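Long-range contacts in flavohemoglobin (Malassezia yamatoensis, PDB 6O0A), which binds heme and FAD and, as in other flavohemoglobins, probably converts nitric oxide to nitrate using dioxygen and electrons from a nicotinamide coenzyme: residues V282-G287 against V368-P373; N278-L283 against D361-A366; R171-L176 against E192-T197; A198-K203 against S262-D267; P40-V45 against K129-A134. All coordinates share one frame; numbering follows the deposited sequence.

Contact 1 of 5, residues V282-G287 against V368-P373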
# COMPACT_ATOMS: atom_id res chain seq x y z
N VAL A 282 16.01 0.76 11.78
CA VAL A 282 15.31 1.79 12.54
C VAL A 282 13.88 1.79 12.03
O VAL A 282 13.65 1.99 10.83
CB VAL A 282 15.98 3.17 12.40
CG1 VAL A 282 15.24 4.20 13.26
CG2 VAL A 282 17.45 3.11 12.81
N LEU A 283 12.93 1.53 12.92
CA LEU A 283 11.52 1.43 12.56
C LEU A 283 10.78 2.58 13.23
O LEU A 283 10.78 2.67 14.47
CB LEU A 283 10.95 0.07 12.98
CG LEU A 283 11.79 -1.15 12.58
CD1 LEU A 283 11.13 -2.43 13.08
CD2 LEU A 283 11.97 -1.21 11.06
N ILE A 284 10.17 3.45 12.43
CA ILE A 284 9.55 4.67 12.93
C ILE A 284 8.09 4.66 12.49
O ILE A 284 7.80 4.57 11.29
CB ILE A 284 10.27 5.92 12.42
CG1 ILE A 284 11.73 5.92 12.87
CG2 ILE A 284 9.53 7.17 12.87
CD1 ILE A 284 12.54 7.12 12.41
N CYS A 285 7.17 4.78 13.45
CA CYS A 285 5.76 4.68 13.10
C CYS A 285 4.91 5.63 13.95
O CYS A 285 5.33 6.13 14.99
CB CYS A 285 5.23 3.24 13.25
SG CYS A 285 5.31 2.58 14.93
N ALA A 286 3.69 5.86 13.47
CA ALA A 286 2.71 6.66 14.19
C ALA A 286 1.36 5.96 14.13
O ALA A 286 0.99 5.42 13.08
CB ALA A 286 2.58 8.07 13.60
N GLY A 287 0.65 5.98 15.24
CA GLY A 287 -0.72 5.46 15.24
C GLY A 287 -0.77 4.01 14.81
O GLY A 287 0.04 3.18 15.25
N VAL A 368 16.00 2.65 7.30
CA VAL A 368 14.98 3.30 8.11
C VAL A 368 13.63 3.06 7.45
O VAL A 368 13.46 3.34 6.26
CB VAL A 368 15.24 4.81 8.24
CG1 VAL A 368 14.17 5.44 9.10
CG2 VAL A 368 16.63 5.07 8.81
N PHE A 369 12.68 2.55 8.23
CA PHE A 369 11.32 2.27 7.76
C PHE A 369 10.34 3.23 8.42
O PHE A 369 10.40 3.45 9.64
CB PHE A 369 10.94 0.82 8.08
CG PHE A 369 9.50 0.51 7.85
CD1 PHE A 369 9.02 0.28 6.57
CD2 PHE A 369 8.60 0.44 8.91
CE1 PHE A 369 7.68 0.00 6.35
CE2 PHE A 369 7.25 0.15 8.70
CZ PHE A 369 6.79 -0.07 7.42
N LEU A 370 9.45 3.82 7.62
CA LEU A 370 8.44 4.76 8.12
C LEU A 370 7.04 4.23 7.82
O LEU A 370 6.76 3.80 6.70
CB LEU A 370 8.57 6.14 7.46
CG LEU A 370 9.94 6.78 7.42
CD1 LEU A 370 9.88 8.09 6.63
CD2 LEU A 370 10.44 7.00 8.84
N CYS A 371 6.15 4.32 8.80
CA CYS A 371 4.75 4.05 8.52
C CYS A 371 3.89 4.92 9.43
O CYS A 371 3.93 4.76 10.65
CB CYS A 371 4.42 2.58 8.73
SG CYS A 371 2.79 2.18 8.13
N GLY A 372 3.12 5.81 8.83
CA GLY A 372 2.24 6.68 9.57
C GLY A 372 1.43 7.50 8.60
O GLY A 372 1.46 7.27 7.39
N PRO A 373 0.69 8.49 9.10
CA PRO A 373 -0.04 9.39 8.20
C PRO A 373 0.92 10.05 7.22
O PRO A 373 2.11 10.20 7.49
CB PRO A 373 -0.66 10.41 9.16
CG PRO A 373 -0.76 9.69 10.46
CD PRO A 373 0.48 8.83 10.52
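Ile284 lies alongside Leu370, the two side chains pointing the same way, with Ile284 CB 3.7 Å from Leu370 CD2. In Leu370 a chi1 of -49° sets CG anti to the carbonyl carbon, and with chi2 extended its CD2 leans toward Ile284. On this side of the sheet Ile284 CD1 also reaches Val368 CG1 at 4.1 Å, and Val282 CB meets Val368 CG2, giving one continuous layer of branched side chains. Helix 374-386 packs on that layer, setting Phe376 and Met380 against Ile284 and Leu384 against Val368.

The other face carries Leu283, Cys285, Phe369 and Cys371. Here Leu283 CD2 swings over to Phe369 CB, 3.7 Å away, while the Phe369 ring packs on helix 290-302, where Phe296 meets it edge-to-face.

Between these layers runs a regular parallel ladder. Phe369 N donates to Val282 O at 2.8 Å in an almost straight bond (169°), and Ile284 N answers by donating to Phe369 O. The next pair, Cys371 N to Ile284 O and Ala286 N to Cys371 O, is a little longer, the last spanning 3.0 Å. Beyond it Gly372 passes close to Ala286, whose CB touches Pro373 CD at 3.8 Å, and Pro373 takes the N-cap position of the next helix.

Two adjoining parallel strands with helices on both faces, one of them leading into a Cys-Gly-Pro sequence near the flavin, are characteristic of the Rossmann-like nucleotide-binding domain of the ferredoxin-NADP+ reductase family.

Contact 2 of 5, residues N278-L283 against D361-A366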
# COMPACT_ATOMS: atom_id res chain seq x y z
N ASN A 278 24.11 -7.72 8.42
CA ASN A 278 24.23 -7.18 9.77
C ASN A 278 23.80 -5.72 9.89
O ASN A 278 24.05 -5.10 10.93
CB ASN A 278 25.67 -7.34 10.27
N SER A 279 23.16 -5.16 8.87
CA SER A 279 22.81 -3.74 8.91
C SER A 279 21.77 -3.48 10.00
O SER A 279 20.83 -4.26 10.18
CB SER A 279 22.28 -3.29 7.56
OG SER A 279 21.31 -4.19 7.05
N PRO A 280 21.90 -2.38 10.74
CA PRO A 280 20.90 -2.05 11.76
C PRO A 280 19.60 -1.58 11.12
O PRO A 280 19.58 -1.10 9.99
CB PRO A 280 21.55 -0.92 12.57
CG PRO A 280 22.86 -0.61 11.88
CD PRO A 280 22.85 -1.28 10.55
N LEU A 281 18.51 -1.73 11.88
CA LEU A 281 17.18 -1.34 11.43
C LEU A 281 16.61 -0.28 12.37
O LEU A 281 16.71 -0.40 13.59
CB LEU A 281 16.22 -2.54 11.39
CG LEU A 281 16.50 -3.69 10.42
CD1 LEU A 281 15.52 -4.82 10.68
CD2 LEU A 281 16.41 -3.22 8.98
N VAL A 282 16.01 0.76 11.78
CA VAL A 282 15.31 1.79 12.54
C VAL A 282 13.88 1.79 12.03
O VAL A 282 13.65 1.99 10.83
CB VAL A 282 15.98 3.17 12.40
CG1 VAL A 282 15.24 4.20 13.26
CG2 VAL A 282 17.45 3.11 12.81
N LEU A 283 12.93 1.53 12.92
CA LEU A 283 11.52 1.43 12.56
C LEU A 283 10.78 2.58 13.23
O LEU A 283 10.78 2.67 14.47
CB LEU A 283 10.95 0.07 12.98
CG LEU A 283 11.79 -1.15 12.58
CD1 LEU A 283 11.13 -2.43 13.08
CD2 LEU A 283 11.97 -1.21 11.06
N ASP A 361 21.09 8.37 16.77
CA ASP A 361 22.40 8.03 16.20
C ASP A 361 22.15 6.98 15.13
O ASP A 361 22.14 5.78 15.40
CB ASP A 361 23.36 7.54 17.28
N ILE A 362 21.92 7.43 13.90
CA ILE A 362 21.56 6.56 12.79
C ILE A 362 22.76 6.47 11.85
O ILE A 362 23.12 7.47 11.21
CB ILE A 362 20.31 7.05 12.06
CG1 ILE A 362 19.14 7.21 13.04
CG2 ILE A 362 19.92 6.09 10.94
CD1 ILE A 362 17.86 7.67 12.40
N PRO A 363 23.40 5.31 11.74
CA PRO A 363 24.57 5.19 10.85
C PRO A 363 24.18 5.08 9.39
O PRO A 363 23.03 4.80 9.03
CB PRO A 363 25.25 3.91 11.34
CG PRO A 363 24.12 3.10 11.90
CD PRO A 363 23.17 4.09 12.52
N ALA A 364 25.19 5.29 8.53
CA ALA A 364 24.96 5.35 7.09
C ALA A 364 24.57 4.00 6.50
O ALA A 364 24.09 3.95 5.36
CB ALA A 364 26.21 5.88 6.38
N ASN A 365 24.78 2.90 7.23
CA ASN A 365 24.39 1.58 6.76
C ASN A 365 23.05 1.12 7.33
O ASN A 365 22.62 -0.00 7.04
CB ASN A 365 25.48 0.55 7.09
CG ASN A 365 25.61 0.29 8.58
OD1 ASN A 365 25.44 1.19 9.40
ND2 ASN A 365 25.90 -0.96 8.93
N ALA A 366 22.37 1.96 8.10
CA ALA A 366 21.05 1.61 8.62
C ALA A 366 19.99 1.78 7.55
O ALA A 366 20.05 2.70 6.73
CB ALA A 366 20.70 2.49 9.82
O HOH W 1 26.20 -2.91 11.20
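Asn365 ND2 donates to a water 3.0 Å away, and this water in turn donates to Asn278 O at 3.1 Å, so a single molecule bridges the outer end of the contact. The amide that holds it is laid against Pro280. With CG of Asn365 turned between its own backbone N and carbonyl carbon (chi1 69°), the amide presents its flat side to the CD edge of the Pro280 ring, the two side chains crossing at about a right angle, and Pro280 CD sits 3.5 Å from Asn365 ND2 and not much farther from the other amide atoms.

Pro280 is the hub of the apolar part as well. Its CG meets Pro363 CG at 3.9 Å, the two rings set at a slant, and the methyl of Ala366 approaches from the inner side. Deeper still, Val282 CG2 faces Ile362 CG2 at a looser 4.3 Å. Ser279 joins through its CB, which lies 3.3 Å from Asn365 O, while its hydroxyl is bonded to Asp276 O.

Backbone chemistry between the two segments is confined to weak interactions: Ala366 CA points a hydrogen at Pro280 O across 3.4 Å. True pairing begins one residue on, where Pro280 bonds to Ser367. The loop itself folds into a type I beta turn from Pro363 to Ala366, closed by Ala366 N donating to Pro363 O at 3.1 Å.

A proline and a tight turn thus pack together where two parallel strands begin, at the N-terminal ends of inner strands 281-286 and 367-371 of a Rossmann-like nucleotide-binding domain.

Contact 3 of 5, residues R171-L176 against E192-T197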
# COMPACT_ATOMS: atom_id res chain seq x y z
N ARG A 171 -9.87 -14.36 -3.97
CA ARG A 171 -10.27 -14.17 -2.59
C ARG A 171 -11.08 -15.39 -2.15
O ARG A 171 -11.65 -16.11 -2.98
CB ARG A 171 -11.06 -12.88 -2.40
CG ARG A 171 -12.22 -12.69 -3.36
CD ARG A 171 -12.79 -11.29 -3.18
NE ARG A 171 -13.87 -10.98 -4.11
CZ ARG A 171 -13.69 -10.35 -5.27
NH1 ARG A 171 -14.73 -10.10 -6.05
NH2 ARG A 171 -12.48 -9.98 -5.65
N ALA A 172 -11.10 -15.62 -0.84
CA ALA A 172 -11.74 -16.80 -0.27
C ALA A 172 -12.45 -16.41 1.01
O ALA A 172 -12.14 -15.40 1.63
CB ALA A 172 -10.73 -17.93 -0.01
N LYS A 173 -13.40 -17.25 1.43
CA LYS A 173 -14.26 -16.92 2.56
C LYS A 173 -13.55 -17.21 3.88
O LYS A 173 -12.96 -18.28 4.05
CB LYS A 173 -15.56 -17.71 2.49
CG LYS A 173 -16.72 -17.08 3.26
CD LYS A 173 -17.18 -15.77 2.62
CE LYS A 173 -18.10 -16.00 1.44
NZ LYS A 173 -18.66 -14.71 0.93
N PHE A 174 -13.60 -16.24 4.80
CA PHE A 174 -13.06 -16.38 6.14
C PHE A 174 -14.14 -16.08 7.18
O PHE A 174 -15.08 -15.31 6.91
CB PHE A 174 -11.86 -15.45 6.38
CG PHE A 174 -10.57 -15.97 5.81
CD1 PHE A 174 -10.37 -16.03 4.44
CD2 PHE A 174 -9.56 -16.42 6.65
CE1 PHE A 174 -9.18 -16.52 3.90
CE2 PHE A 174 -8.36 -16.92 6.13
CZ PHE A 174 -8.17 -16.96 4.75
N LYS A 175 -13.98 -16.66 8.35
CA LYS A 175 -14.87 -16.42 9.48
C LYS A 175 -14.14 -15.62 10.55
O LYS A 175 -12.97 -15.88 10.85
CB LYS A 175 -15.38 -17.76 10.05
CG LYS A 175 -16.19 -17.64 11.33
CD LYS A 175 -16.07 -18.92 12.16
CE LYS A 175 -17.39 -19.64 12.31
NZ LYS A 175 -17.27 -20.81 13.23
N LEU A 176 -14.83 -14.64 11.12
CA LEU A 176 -14.27 -13.86 12.22
C LEU A 176 -14.36 -14.70 13.50
O LEU A 176 -15.46 -15.01 13.96
CB LEU A 176 -15.01 -12.53 12.34
CG LEU A 176 -14.56 -11.65 13.51
CD1 LEU A 176 -13.05 -11.28 13.40
CD2 LEU A 176 -15.41 -10.38 13.60
N GLU A 192 -10.30 -17.00 10.35
CA GLU A 192 -9.86 -18.32 9.91
C GLU A 192 -10.66 -18.73 8.68
O GLU A 192 -11.77 -18.24 8.46
CB GLU A 192 -10.03 -19.36 11.02
CG GLU A 192 -9.00 -19.16 12.13
CD GLU A 192 -9.18 -20.12 13.29
OE1 GLU A 192 -10.05 -21.01 13.19
OE2 GLU A 192 -8.45 -19.97 14.29
N PRO A 193 -10.10 -19.61 7.84
CA PRO A 193 -10.83 -19.99 6.62
C PRO A 193 -12.19 -20.58 6.93
O PRO A 193 -12.36 -21.35 7.89
CB PRO A 193 -9.91 -21.03 5.96
CG PRO A 193 -8.57 -20.70 6.45
CD PRO A 193 -8.75 -20.17 7.87
N ALA A 194 -13.17 -20.21 6.11
CA ALA A 194 -14.52 -20.75 6.16
C ALA A 194 -14.84 -21.54 4.90
O ALA A 194 -15.99 -21.91 4.68
CB ALA A 194 -15.55 -19.63 6.35
N ASP A 195 -13.85 -21.76 4.04
CA ASP A 195 -13.98 -22.74 2.97
C ASP A 195 -12.67 -23.51 2.93
O ASP A 195 -11.83 -23.39 3.82
CB ASP A 195 -14.42 -22.07 1.66
CG ASP A 195 -13.43 -21.06 1.11
OD1 ASP A 195 -12.21 -21.26 1.27
OD2 ASP A 195 -13.88 -20.05 0.50
N ASN A 196 -12.48 -24.33 1.90
CA ASN A 196 -11.34 -25.24 1.88
C ASN A 196 -10.17 -24.72 1.06
O ASN A 196 -9.25 -25.48 0.76
CB ASN A 196 -11.79 -26.61 1.38
CG ASN A 196 -12.73 -27.28 2.35
OD1 ASN A 196 -12.69 -27.01 3.56
ND2 ASN A 196 -13.59 -28.16 1.84
N THR A 197 -10.16 -23.43 0.73
CA THR A 197 -9.06 -22.86 -0.05
C THR A 197 -7.77 -22.83 0.77
O THR A 197 -7.77 -22.34 1.90
CB THR A 197 -9.42 -21.44 -0.50
OG1 THR A 197 -10.49 -21.49 -1.45
CG2 THR A 197 -8.22 -20.75 -1.13
O HOH W 2 -10.78 -19.69 3.07
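Phe174 and Pro193 form the close-packed part of this contact. The two side chains run side by side in the same direction: Pro193 CA lies over one face of the Phe174 ring, 4.0 Å from its centroid in a CH-pi contact, and Pro193 CD touches Phe174 CE2 at 3.7 Å. A chi1 of -80° sets the Phe174 CG anti to its carbonyl carbon, which lets the ring rest along the start of the proline. Met199 packs on both residues and Ile261 on the ring, enclosing the pair.

Next to it the backbones are firmly paired. Lys175 N donates to Glu192 O at 2.7 Å and nearly straight (170°), and Glu192 N returns a bond to Lys175 O. Past the proline the ladder gives way: Ala194 N still reaches Lys173 O at 2.8 Å, but from above the carbonyl plane. The same Lys173 O also accepts from a water that donates as well to Asp195 OD1. A carboxylate then stands in for a strand partner, as Asp195 OD2 accepts from Lys173 N at 3.0 Å. Its other oxygen, OD1, accepts from Thr197 N at 3.0 Å, closing an Asx turn that places Thr197 against the methyl of Ala172.

The opposite character prevails toward solvent. Lys173 CG and Lys175 CB brush Ala194 CB, and Lys173 CB meets Asp195 OD2, before the chains lead away; Glu192 turns to Gln233.

A hairpin whose returning strand is ended by proline and peels off through an Asx turn belongs here to the antiparallel FAD-binding barrel of the ferredoxin-NADP+ reductase type.

Contact 4 of 5, residues A198-K203 against S262-D267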
# COMPACT_ATOMS: atom_id res chain seq x y z
N ALA A 198 -6.69 -23.35 0.20
CA ALA A 198 -5.40 -23.34 0.90
C ALA A 198 -4.88 -21.91 1.02
O ALA A 198 -5.01 -21.11 0.09
CB ALA A 198 -4.39 -24.21 0.15
N MET A 199 -4.27 -21.59 2.17
CA MET A 199 -3.72 -20.27 2.43
C MET A 199 -2.29 -20.17 1.92
O MET A 199 -1.47 -21.07 2.18
CB MET A 199 -3.76 -19.94 3.92
CG MET A 199 -5.16 -19.75 4.48
SD MET A 199 -5.13 -19.63 6.28
CE MET A 199 -4.09 -18.19 6.51
N THR A 200 -1.99 -19.08 1.22
CA THR A 200 -0.60 -18.74 0.91
C THR A 200 0.07 -18.21 2.17
O THR A 200 -0.51 -17.35 2.84
CB THR A 200 -0.55 -17.68 -0.19
OG1 THR A 200 -1.21 -18.17 -1.36
CG2 THR A 200 0.89 -17.35 -0.54
N PRO A 201 1.26 -18.69 2.51
CA PRO A 201 1.97 -18.12 3.67
C PRO A 201 2.31 -16.66 3.44
O PRO A 201 2.84 -16.29 2.39
CB PRO A 201 3.23 -18.99 3.77
CG PRO A 201 2.90 -20.25 3.05
CD PRO A 201 1.97 -19.84 1.94
N GLY A 202 1.99 -15.83 4.42
CA GLY A 202 2.34 -14.43 4.34
C GLY A 202 3.77 -14.17 4.78
O GLY A 202 4.36 -14.93 5.54
N LYS A 203 4.33 -13.08 4.26
CA LYS A 203 5.63 -12.58 4.67
C LYS A 203 5.44 -11.34 5.53
O LYS A 203 4.52 -10.56 5.30
CB LYS A 203 6.50 -12.25 3.46
CG LYS A 203 6.69 -13.43 2.50
CD LYS A 203 7.75 -13.15 1.44
CE LYS A 203 7.39 -11.92 0.61
NZ LYS A 203 8.21 -11.82 -0.63
N SER A 262 -8.43 -11.63 0.43
CA SER A 262 -7.57 -11.90 -0.71
C SER A 262 -6.35 -12.73 -0.28
O SER A 262 -6.14 -13.03 0.89
CB SER A 262 -7.09 -10.60 -1.34
OG SER A 262 -6.08 -10.00 -0.51
N ASN A 263 -5.54 -13.06 -1.27
CA ASN A 263 -4.23 -13.61 -1.01
C ASN A 263 -3.30 -12.49 -0.53
O ASN A 263 -3.56 -11.31 -0.77
CB ASN A 263 -3.70 -14.29 -2.27
CG ASN A 263 -4.45 -15.59 -2.55
OD1 ASN A 263 -4.93 -16.25 -1.62
ND2 ASN A 263 -4.55 -15.96 -3.82
N PRO A 264 -2.23 -12.83 0.20
CA PRO A 264 -1.37 -11.80 0.78
C PRO A 264 -0.34 -11.30 -0.23
O PRO A 264 0.21 -12.06 -1.03
CB PRO A 264 -0.69 -12.54 1.93
CG PRO A 264 -0.53 -13.95 1.40
CD PRO A 264 -1.79 -14.19 0.56
N TYR A 265 -0.08 -9.99 -0.18
CA TYR A 265 0.82 -9.34 -1.13
C TYR A 265 1.51 -8.17 -0.45
O TYR A 265 1.20 -7.80 0.69
CB TYR A 265 0.06 -8.89 -2.40
CG TYR A 265 -0.37 -10.05 -3.26
CD1 TYR A 265 0.57 -10.79 -3.98
CD2 TYR A 265 -1.71 -10.43 -3.36
CE1 TYR A 265 0.20 -11.87 -4.77
CE2 TYR A 265 -2.10 -11.51 -4.15
CZ TYR A 265 -1.13 -12.23 -4.85
OH TYR A 265 -1.49 -13.29 -5.63
N GLY A 266 2.46 -7.57 -1.17
CA GLY A 266 3.11 -6.36 -0.70
C GLY A 266 4.60 -6.55 -0.81
O GLY A 266 5.10 -7.65 -0.57
N ASP A 267 5.32 -5.50 -1.21
CA ASP A 267 6.75 -5.62 -1.42
C ASP A 267 7.55 -4.95 -0.32
O ASP A 267 8.78 -4.89 -0.40
CB ASP A 267 7.15 -5.07 -2.79
CG ASP A 267 6.86 -3.58 -2.95
OD1 ASP A 267 6.30 -2.95 -2.03
OD2 ASP A 267 7.19 -3.03 -4.02
O HOH W 3 -4.07 -17.17 0.86
O HOH W 4 7.18 -9.42 -1.66
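Apolar contact between the two loops centres on Thr200 and Pro264. The Pro264 ring slants across the threonine, with CD 3.8 Å from Thr200 CB, while CG of the same ring lies 3.7 Å from Thr200 O. Gly202 prolongs the surface, its CA 4.1 Å from Pro264 CG.

Direct polar bonds tie each loop to third parties. A chi1 of -59° sets Thr200 OG1 beside its backbone N, from where it bonds Gln165 OE1 and Ala166 N; Thr200 O accepts from Arg234. Asn263 ND2 is bonded to Asn167 OD1, so the linker leading out of the last globin helix is gripped by both loops.

Water supplies the polar links between the loops themselves. One molecule accepts from Thr200 N at 2.8 Å and donates to Asn263 OD1 at 2.8 Å, filling the step between backbone and amide. A second accepts from Lys203 NZ at 2.8 Å and donates to Gly266 O at 2.9 Å; that carbonyl also receives Gln206 NE2.

The chemistry implies a lightly packed join. A proline ring supplies the direct touch, two bridging waters satisfy polar groups on either loop, and the relative position of the loops probably depends as much on their shared partners Gln165, Asn167 and Arg234 as on each other.

Contact 5 of 5, residues P40-V45 against K129-A134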
# COMPACT_ATOMS: atom_id res chain seq x y z
N PRO A 40 -6.07 15.69 -14.19
CA PRO A 40 -7.17 15.85 -13.22
C PRO A 40 -8.53 16.02 -13.87
O PRO A 40 -9.55 15.69 -13.26
CB PRO A 40 -6.77 17.11 -12.44
CG PRO A 40 -5.31 17.21 -12.61
CD PRO A 40 -5.01 16.69 -13.97
N HIS A 41 -8.57 16.56 -15.08
CA HIS A 41 -9.84 16.71 -15.76
C HIS A 41 -10.25 15.44 -16.48
O HIS A 41 -11.44 15.12 -16.55
CB HIS A 41 -9.77 17.89 -16.74
CG HIS A 41 -9.37 19.18 -16.09
ND1 HIS A 41 -8.06 19.45 -15.73
CD2 HIS A 41 -10.09 20.26 -15.72
CE1 HIS A 41 -8.00 20.65 -15.18
NE2 HIS A 41 -9.22 21.16 -15.16
N ILE A 42 -9.27 14.67 -16.98
CA ILE A 42 -9.59 13.47 -17.75
C ILE A 42 -10.05 12.34 -16.83
O ILE A 42 -10.96 11.57 -17.17
CB ILE A 42 -8.38 13.07 -18.61
CG1 ILE A 42 -8.15 14.11 -19.71
CG2 ILE A 42 -8.55 11.67 -19.21
CD1 ILE A 42 -6.81 13.99 -20.41
N THR A 43 -9.42 12.22 -15.65
CA THR A 43 -9.66 11.14 -14.69
C THR A 43 -11.13 10.88 -14.36
O THR A 43 -11.59 9.74 -14.51
CB THR A 43 -8.89 11.42 -13.39
OG1 THR A 43 -7.49 11.22 -13.62
CG2 THR A 43 -9.36 10.51 -12.27
N PRO A 44 -11.89 11.88 -13.89
CA PRO A 44 -13.27 11.60 -13.50
C PRO A 44 -14.12 11.21 -14.68
O PRO A 44 -15.09 10.46 -14.51
CB PRO A 44 -13.74 12.92 -12.87
CG PRO A 44 -12.50 13.70 -12.65
CD PRO A 44 -11.58 13.31 -13.73
N VAL A 45 -13.77 11.70 -15.87
CA VAL A 45 -14.53 11.31 -17.05
C VAL A 45 -14.22 9.87 -17.42
O VAL A 45 -15.13 9.09 -17.73
CB VAL A 45 -14.24 12.28 -18.21
CG1 VAL A 45 -15.02 11.86 -19.44
CG2 VAL A 45 -14.59 13.70 -17.80
N LYS A 129 -12.30 12.94 -25.59
CA LYS A 129 -13.34 13.90 -25.23
C LYS A 129 -12.73 15.20 -24.71
O LYS A 129 -13.22 16.29 -25.02
CB LYS A 129 -14.26 13.30 -24.16
CG LYS A 129 -15.13 12.15 -24.62
CD LYS A 129 -16.02 11.71 -23.46
CE LYS A 129 -16.77 10.44 -23.77
NZ LYS A 129 -17.66 10.06 -22.64
N ASP A 130 -11.66 15.09 -23.92
CA ASP A 130 -11.05 16.28 -23.35
C ASP A 130 -10.31 17.09 -24.41
O ASP A 130 -10.50 18.31 -24.52
CB ASP A 130 -10.08 15.89 -22.24
CG ASP A 130 -9.59 17.10 -21.45
OD1 ASP A 130 -10.29 17.50 -20.50
OD2 ASP A 130 -8.53 17.65 -21.79
N LEU A 131 -9.44 16.44 -25.19
CA LEU A 131 -8.61 17.16 -26.15
C LEU A 131 -9.35 17.51 -27.44
O LEU A 131 -8.93 18.44 -28.14
CB LEU A 131 -7.37 16.33 -26.47
CG LEU A 131 -6.16 16.47 -25.52
CD1 LEU A 131 -6.52 16.33 -24.06
CD2 LEU A 131 -5.09 15.46 -25.91
N GLY A 132 -10.41 16.78 -27.79
CA GLY A 132 -11.13 17.11 -29.00
C GLY A 132 -10.26 16.95 -30.23
O GLY A 132 -9.51 15.98 -30.37
N ASP A 133 -10.32 17.94 -31.13
CA ASP A 133 -9.52 17.85 -32.35
C ASP A 133 -8.02 17.91 -32.08
O ASP A 133 -7.24 17.58 -32.98
CB ASP A 133 -9.94 18.93 -33.35
CG ASP A 133 -9.77 20.35 -32.82
OD1 ASP A 133 -9.18 20.54 -31.74
OD2 ASP A 133 -10.25 21.29 -33.51
N ALA A 134 -7.61 18.28 -30.87
CA ALA A 134 -6.20 18.22 -30.48
C ALA A 134 -5.71 16.80 -30.25
O ALA A 134 -4.50 16.59 -30.16
CB ALA A 134 -5.97 19.06 -29.22
O HOH W 5 -12.02 16.14 -19.29
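Two helices of the globin domain meet here at the surface, the middle of one against the C-terminal end of the other: the long helix 25-53, which by its position probably includes the B helix of the globin fold, and helix 115-131, which would correspond to the G helix. Ile42 of the first makes the main contact. Its CG1 comes to 3.6 Å from Asp130 CB and is almost as near to Asp130 CG, the two side chains crossing at about a right angle, so the carboxylate stands beside an aliphatic branch. CG1 is directed there by a chi1 of -68°, and CD1 goes on to meet Leu131 CD1 at 4.3 Å. Further inward Ile42 also packs on Ala126 and Ile127 of the same helix.

On one flank His41 contributes through its backbone end, CB lying 3.8 Å from Asp130 OD1, while the imidazole leads away. On another, Val45 CG1 touches the stretched-out aliphatic chain of Lys129 at CD, 4.1 Å away in the conformer given, one of two. Past Leu131 the second helix ends: Gly132 takes a positive phi, and Ala134 N bonds to Leu131 O at 3.0 Å as the chain turns off.

The charged ends of these side chains find partners on helix 25-53 beyond segment 40-45. Asp130 OD2 forms a salt bridge with Arg38 NE, and Lys129 NZ, in that same conformer, one with Asp49. Between the segments themselves the contact is thus a small hydrocarbon patch, partly built from the aliphatic stems of charged residues, whose charges are probably balanced by Arg38 and Asp49 of the partner helix.

Overall arrangement
From the N terminus, contact 5 comes first, closing a long, mostly helical loop inside the globin domain. Contact 3 follows with the short hairpin between strands 171-181 and 186-193, and contact 4 opens directly after it, joining the loops that follow strands 186-193 and 258-262; the two touch through Met199, which packs on Pro193 and Phe174. Contacts 2 and 1 start from the same stretch and overlap in staggered fashion, without nesting: contact 1 pairs neighbouring strands of the nucleotide-binding sheet, and contact 2 packs the loop leading into strand 367-371 against the start of strand 281-286. Contact 5 lies about 38 Å, centre to centre, from both contact 1 and contact 4.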